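Local coordinates for piwi domain-containing protein (Vanderwaltozyma polyspora, PDB 5THE) that binds RNA, probably as a guide for target recognition, here as the C-terminal lobe, with the Piwi domain, of a budding yeast Argonaute, at residues Glu56-Asn61 / His442-Lys446; Phe396-Glu401 / Val413-Val419. All coordinates share one frame; numbering follows the deposited sequence.

Interaction 1 of 2, residues Glu56-Asn61 / His442-Lys446; sequences EESKGN and HQALK. With nucleotides of chain B.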
# COMPACT_ATOMS: atom_id res chain seq x y z
N GLU A 56 13.76 16.95 14.81
CA GLU A 56 13.97 16.03 13.69
C GLU A 56 13.01 14.84 13.73
O GLU A 56 12.72 14.25 12.68
CB GLU A 56 15.42 15.53 13.71
CG GLU A 56 15.76 14.66 14.90
CD GLU A 56 16.02 15.44 16.17
OE1 GLU A 56 16.01 16.69 16.13
OE2 GLU A 56 16.23 14.79 17.23
N GLU A 57 12.51 14.46 14.91
CA GLU A 57 11.67 13.27 14.97
C GLU A 57 10.32 13.48 14.31
O GLU A 57 9.57 12.52 14.16
CB GLU A 57 11.48 12.83 16.42
CG GLU A 57 12.81 12.69 17.13
CD GLU A 57 12.69 11.97 18.46
OE1 GLU A 57 13.74 11.67 19.06
OE2 GLU A 57 11.55 11.72 18.90
N SER A 58 10.03 14.70 13.88
CA SER A 58 8.78 15.00 13.21
C SER A 58 8.88 14.87 11.70
O SER A 58 7.85 14.88 11.03
CB SER A 58 8.31 16.42 13.59
OG SER A 58 9.05 17.43 12.93
N LYS A 59 10.08 14.76 11.13
CA LYS A 59 10.18 14.54 9.69
C LYS A 59 9.61 13.16 9.35
O LYS A 59 10.04 12.14 9.91
CB LYS A 59 11.63 14.63 9.23
CG LYS A 59 11.74 14.63 7.69
CD LYS A 59 13.19 14.75 7.22
CE LYS A 59 13.25 14.86 5.71
NZ LYS A 59 14.66 14.88 5.21
N GLY A 60 8.63 13.12 8.45
CA GLY A 60 8.03 11.85 8.09
C GLY A 60 7.28 11.20 9.23
O GLY A 60 7.20 9.97 9.30
N ASN A 61 6.72 12.00 10.14
CA ASN A 61 6.18 11.45 11.39
C ASN A 61 5.28 12.54 11.96
O ASN A 61 5.75 13.40 12.71
CB ASN A 61 7.30 11.08 12.36
CG ASN A 61 6.79 10.47 13.68
OD1 ASN A 61 7.41 10.64 14.71
ND2 ASN A 61 5.68 9.81 13.64
N HIS A 442 12.21 6.56 6.07
CA HIS A 442 11.37 6.50 7.26
C HIS A 442 12.16 6.81 8.52
O HIS A 442 13.39 6.69 8.57
CB HIS A 442 10.75 5.11 7.39
CG HIS A 442 11.77 4.01 7.46
ND1 HIS A 442 12.56 3.66 6.39
CD2 HIS A 442 12.13 3.20 8.48
CE1 HIS A 442 13.36 2.67 6.75
NE2 HIS A 442 13.13 2.38 8.02
N GLN A 443 11.43 7.21 9.55
CA GLN A 443 11.95 7.20 10.91
C GLN A 443 12.10 5.77 11.38
O GLN A 443 11.18 4.97 11.24
CB GLN A 443 10.99 7.93 11.86
CG GLN A 443 10.85 9.39 11.60
CD GLN A 443 11.97 10.26 12.16
OE1 GLN A 443 12.04 11.41 11.83
NE2 GLN A 443 12.79 9.75 12.98
N ALA A 444 13.24 5.45 11.97
CA ALA A 444 13.39 4.15 12.62
C ALA A 444 12.79 4.29 14.02
O ALA A 444 13.47 4.67 14.97
CB ALA A 444 14.85 3.73 12.64
N LEU A 445 11.48 4.01 14.12
CA LEU A 445 10.82 4.12 15.42
C LEU A 445 11.38 3.13 16.42
O LEU A 445 11.43 3.41 17.63
CB LEU A 445 9.31 3.95 15.27
CG LEU A 445 8.67 4.88 14.23
CD1 LEU A 445 7.20 4.54 14.03
CD2 LEU A 445 8.84 6.38 14.55
N LYS A 446 11.85 2.00 15.93
CA LYS A 446 12.46 0.99 16.76
C LYS A 446 13.65 0.43 15.99
O LYS A 446 13.66 0.45 14.75
CB LYS A 446 11.44 -0.11 17.10
CG LYS A 446 11.95 -1.15 18.06
CD LYS A 446 10.84 -2.09 18.46
CE LYS A 446 11.42 -3.30 19.17
NZ LYS A 446 12.45 -2.88 20.13
P A B 5 7.11 0.92 7.91
OP1 A B 5 7.82 1.44 6.71
OP2 A B 5 6.30 -0.32 7.85
O5' A B 5 8.20 0.80 9.05
C5' A B 5 9.05 1.90 9.33
C4' A B 5 9.69 1.77 10.69
O4' A B 5 8.67 1.78 11.71
C3' A B 5 10.45 0.47 10.92
O3' A B 5 11.77 0.55 10.42
C2' A B 5 10.38 0.31 12.43
O2' A B 5 11.34 1.13 13.07
C1' A B 5 9.01 0.89 12.75
N9 A B 5 7.98 -0.15 12.82
C8 A B 5 7.24 -0.72 11.80
N7 A B 5 6.40 -1.62 12.24
C5 A B 5 6.60 -1.64 13.61
C6 A B 5 6.01 -2.39 14.63
N6 A B 5 5.06 -3.29 14.39
N1 A B 5 6.45 -2.16 15.90
C2 A B 5 7.41 -1.24 16.11
N3 A B 5 8.04 -0.47 15.22
C4 A B 5 7.58 -0.74 13.99
P A B 6 12.45 -0.69 9.69
OP1 A B 6 13.70 -0.11 9.11
OP2 A B 6 11.47 -1.43 8.86
O5' A B 6 12.80 -1.69 10.87
C5' A B 6 13.83 -1.38 11.78
C4' A B 6 13.76 -2.31 12.95
O4' A B 6 12.48 -2.15 13.61
C3' A B 6 13.83 -3.79 12.63
O3' A B 6 15.16 -4.25 12.45
C2' A B 6 13.15 -4.41 13.83
O2' A B 6 14.06 -4.39 14.93
C1' A B 6 12.04 -3.39 14.10
N9 A B 6 10.79 -3.71 13.37
C8 A B 6 10.49 -3.37 12.08
N7 A B 6 9.31 -3.78 11.68
C5 A B 6 8.81 -4.42 12.79
C6 A B 6 7.59 -5.07 13.01
N6 A B 6 6.65 -5.17 12.06
N1 A B 6 7.39 -5.62 14.23
C2 A B 6 8.36 -5.50 15.16
N3 A B 6 9.55 -4.91 15.08
C4 A B 6 9.71 -4.39 13.85
P A B 4 1.41 -0.23 8.99
OP1 A B 4 0.91 -0.48 7.61
OP2 A B 4 1.43 -1.28 10.01
O5' A B 4 2.87 0.39 8.88
C5' A B 4 3.05 1.65 8.26
C4' A B 4 3.93 2.56 9.08
O4' A B 4 3.30 2.85 10.35
C3' A B 4 5.29 2.02 9.46
O3' A B 4 6.20 2.14 8.39
C2' A B 4 5.64 2.86 10.68
O2' A B 4 6.05 4.16 10.29
C1' A B 4 4.27 2.98 11.36
N9 A B 4 4.04 1.90 12.32
C8 A B 4 3.71 0.60 12.04
N7 A B 4 3.55 -0.15 13.10
C5 A B 4 3.79 0.73 14.15
C6 A B 4 3.76 0.52 15.52
N6 A B 4 3.48 -0.68 16.04
N1 A B 4 4.03 1.59 16.31
C2 A B 4 4.29 2.78 15.72
N3 A B 4 4.34 3.10 14.43
C4 A B 4 4.08 2.00 13.69
O HOH W 1 8.55 7.59 9.13
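Gly60 and Gln443 meet through a water, where the 3-10 turn and loop of Glu56-Asn61 pass beside the irregular segment His442-Lys446; the CA atoms of Gly60 and His442 are 6.4 Å apart. The water donates to Gly60 O and accepts from Gln443 N. A type II turn, Ser58 to Asn61, with Gly60 at positive phi, turns Lys59 O and Gly60 O toward the neighbouring segment.

Gln443 carries most of the side-chain contact. Its chain bends about CB-CG (chi2 -80°), which turns the amide into the curve of carbonyls from Glu56, Glu57 and Lys59. Gln443 CG lies 3.3 Å from Lys59 O and 4.0 Å from Asn61 CB. Lys59 runs fully extended, and its NZ is bound by Pro421 O and Leu32 O.

The other face of His442-Lys446 holds RNA. His442 NE2 donates to OP1 of A6 of chain B (2.8 Å, 149°), with the phosphate oxygen at the ring edge. Lys446 N donates to O2' of A5 of chain B at 3.0 Å, and that hydroxyl donates to Lys446 O at 2.9 Å. Leu445 CD1 makes a packing contact with N3 of A4 of chain B at 3.2 Å.

The 2'-hydroxyl is thus gripped as both donor and acceptor. This is consistent with binding RNA through its ribose and phosphate rather than its base edges, while the other side of the segment lies against 56-61.

Interaction 2 of 2, residues Phe396-Glu401 / Val413-Val419; sequences FIPIQE and VQSMGNV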
# COMPACT_ATOMS: atom_id res chain seq x y z
N PHE A 396 22.88 1.92 7.76
CA PHE A 396 23.43 3.27 7.76
C PHE A 396 23.47 3.77 9.20
O PHE A 396 22.44 3.77 9.88
CB PHE A 396 22.56 4.21 6.93
CG PHE A 396 22.48 3.87 5.45
CD1 PHE A 396 23.45 3.07 4.85
CD2 PHE A 396 21.45 4.39 4.66
CE1 PHE A 396 23.39 2.78 3.51
CE2 PHE A 396 21.39 4.11 3.32
CZ PHE A 396 22.35 3.29 2.73
N ILE A 397 24.64 4.19 9.65
CA ILE A 397 24.83 4.68 11.01
C ILE A 397 25.23 6.14 10.91
O ILE A 397 26.13 6.48 10.15
CB ILE A 397 25.90 3.88 11.78
CG1 ILE A 397 25.57 2.39 11.79
CG2 ILE A 397 26.05 4.41 13.20
CD1 ILE A 397 24.14 2.07 12.18
N PRO A 398 24.59 7.04 11.65
CA PRO A 398 24.94 8.45 11.56
C PRO A 398 26.25 8.73 12.25
O PRO A 398 26.62 8.09 13.23
CB PRO A 398 23.77 9.16 12.25
CG PRO A 398 23.25 8.16 13.21
CD PRO A 398 23.44 6.80 12.56
N ILE A 399 26.97 9.72 11.72
CA ILE A 399 28.26 10.12 12.26
C ILE A 399 28.18 11.45 13.00
O ILE A 399 28.96 11.67 13.94
CB ILE A 399 29.29 10.19 11.11
CG1 ILE A 399 29.59 8.80 10.57
CG2 ILE A 399 30.58 10.85 11.54
CD1 ILE A 399 30.53 8.87 9.36
N GLN A 400 27.28 12.34 12.61
CA GLN A 400 27.21 13.68 13.16
C GLN A 400 25.79 13.91 13.63
O GLN A 400 24.85 13.23 13.19
CB GLN A 400 27.57 14.74 12.13
CG GLN A 400 28.85 14.45 11.43
CD GLN A 400 29.04 15.29 10.21
OE1 GLN A 400 29.77 14.89 9.30
NE2 GLN A 400 28.40 16.48 10.16
N GLU A 401 25.63 14.90 14.50
CA GLU A 401 24.29 15.32 14.86
C GLU A 401 23.75 16.36 13.89
O GLU A 401 22.59 16.26 13.47
CB GLU A 401 24.28 15.86 16.30
CG GLU A 401 24.44 14.76 17.35
CD GLU A 401 24.38 15.28 18.78
OE1 GLU A 401 24.50 16.51 18.97
OE2 GLU A 401 24.21 14.46 19.71
N VAL A 413 20.91 15.97 11.10
CA VAL A 413 21.07 14.95 10.07
C VAL A 413 20.89 13.55 10.63
O VAL A 413 21.20 12.57 9.95
CB VAL A 413 22.43 15.09 9.35
CG1 VAL A 413 22.48 16.41 8.61
CG2 VAL A 413 23.61 14.99 10.37
N GLN A 414 20.40 13.42 11.86
CA GLN A 414 20.01 12.12 12.37
C GLN A 414 18.76 12.29 13.22
O GLN A 414 18.47 13.38 13.72
CB GLN A 414 21.12 11.46 13.18
CG GLN A 414 21.66 12.30 14.32
CD GLN A 414 22.55 11.50 15.26
OE1 GLN A 414 22.04 10.75 16.09
NE2 GLN A 414 23.86 11.64 15.11
N SER A 415 18.03 11.18 13.40
CA SER A 415 16.80 11.17 14.18
C SER A 415 16.61 9.80 14.81
O SER A 415 16.75 8.77 14.13
CB SER A 415 15.59 11.52 13.32
OG SER A 415 14.42 11.59 14.12
N MET A 416 16.28 9.79 16.10
CA MET A 416 16.04 8.54 16.82
C MET A 416 17.21 7.58 16.68
O MET A 416 17.04 6.38 16.48
CB MET A 416 14.74 7.89 16.35
CG MET A 416 13.53 8.78 16.56
SD MET A 416 12.11 8.16 15.67
CE MET A 416 11.59 6.83 16.71
N GLY A 417 18.42 8.12 16.77
CA GLY A 417 19.61 7.31 16.71
C GLY A 417 19.93 6.76 15.35
O GLY A 417 20.84 5.93 15.22
N ASN A 418 19.21 7.18 14.32
CA ASN A 418 19.36 6.64 12.98
C ASN A 418 19.63 7.77 12.00
O ASN A 418 19.53 8.95 12.34
CB ASN A 418 18.12 5.84 12.58
CG ASN A 418 18.13 4.45 13.19
OD1 ASN A 418 18.58 3.49 12.57
ND2 ASN A 418 17.66 4.34 14.43
N VAL A 419 20.02 7.41 10.78
CA VAL A 419 20.25 8.46 9.81
C VAL A 419 18.91 9.15 9.54
O VAL A 419 17.83 8.60 9.79
CB VAL A 419 20.88 7.94 8.50
CG1 VAL A 419 22.30 7.43 8.77
CG2 VAL A 419 20.03 6.81 7.88
O HOH W 2 20.04 4.48 10.41
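Glu401 and Val413 are joined by a backbone hydrogen bond, Val413 N to Glu401 O at 2.9 Å, and at the other end Pro398 and Val419 come within 5.0 Å, CA to CA. Between these points Phe396-Glu401 runs past a tight hairpin. A type I' turn from Ser415 to Asn418 links its two strands, and Ser415 and Asn418 exchange backbone bonds.

The Pro398 ring packs over both hairpin strands. Its CB lies 3.6 Å from Gln414 CB, its CG meets the backbone of Asn418, and its CD faces Val419 CG1 at 4.0 Å. Val419 CG1 is also 3.7 Å from Phe396 CB, and CG2 lies at the edge of the phenyl ring.

Gln414 has CG between its backbone N and carbonyl carbon (chi1 54°), and the chain then extends along the Pro398 ring. This brings NE2 to Gln400 O at 2.7 Å. The bond is nearly straight and lies in the amide plane, but it arrives from above the carbonyl plane, 60° out of it. The Gln414 amide stands almost perpendicular to the Glu401 carboxylate. A water lies among Phe396 O, Asn418 OD1 and Val419 N, and accepts from Val419 N; Asn418 OD1 is also bound by Gly449 N.

The hairpin belongs to a small antiparallel sheet with strand 402-404. Strand 397-398 pairs antiparallel with strand 16-22, where Ile397 bonds to Leu21 through the backbone. Ile20 of strand 16-22 packs on Phe396 and Val419, and Gln440 of strand 435-440 touches both of them and Asn418.

How the interactions relate
Interaction 2 is nested along the chain inside the loop closed by interaction 1, and their centres are about 11 Å apart. They touch through the hairpin turn. Met416 CE packs 3.1 Å from Leu445 CA, Glu56 CG lies 3.2 Å from Gln414 O, and the Gln443 amide probably hydrogen-bonds to Ser415 OG. Both are partly buried. Interaction 1 sets a 3-10 turn and loop against a loop, through one glutamine side chain and a bridging water, and segment 442-446 also hydrogen-bonds to the RNA. Interaction 2 joins strand ends and a turn, mixing apolar packing with two direct hydrogen bonds, and its nearest atom is about 7 Å from the RNA.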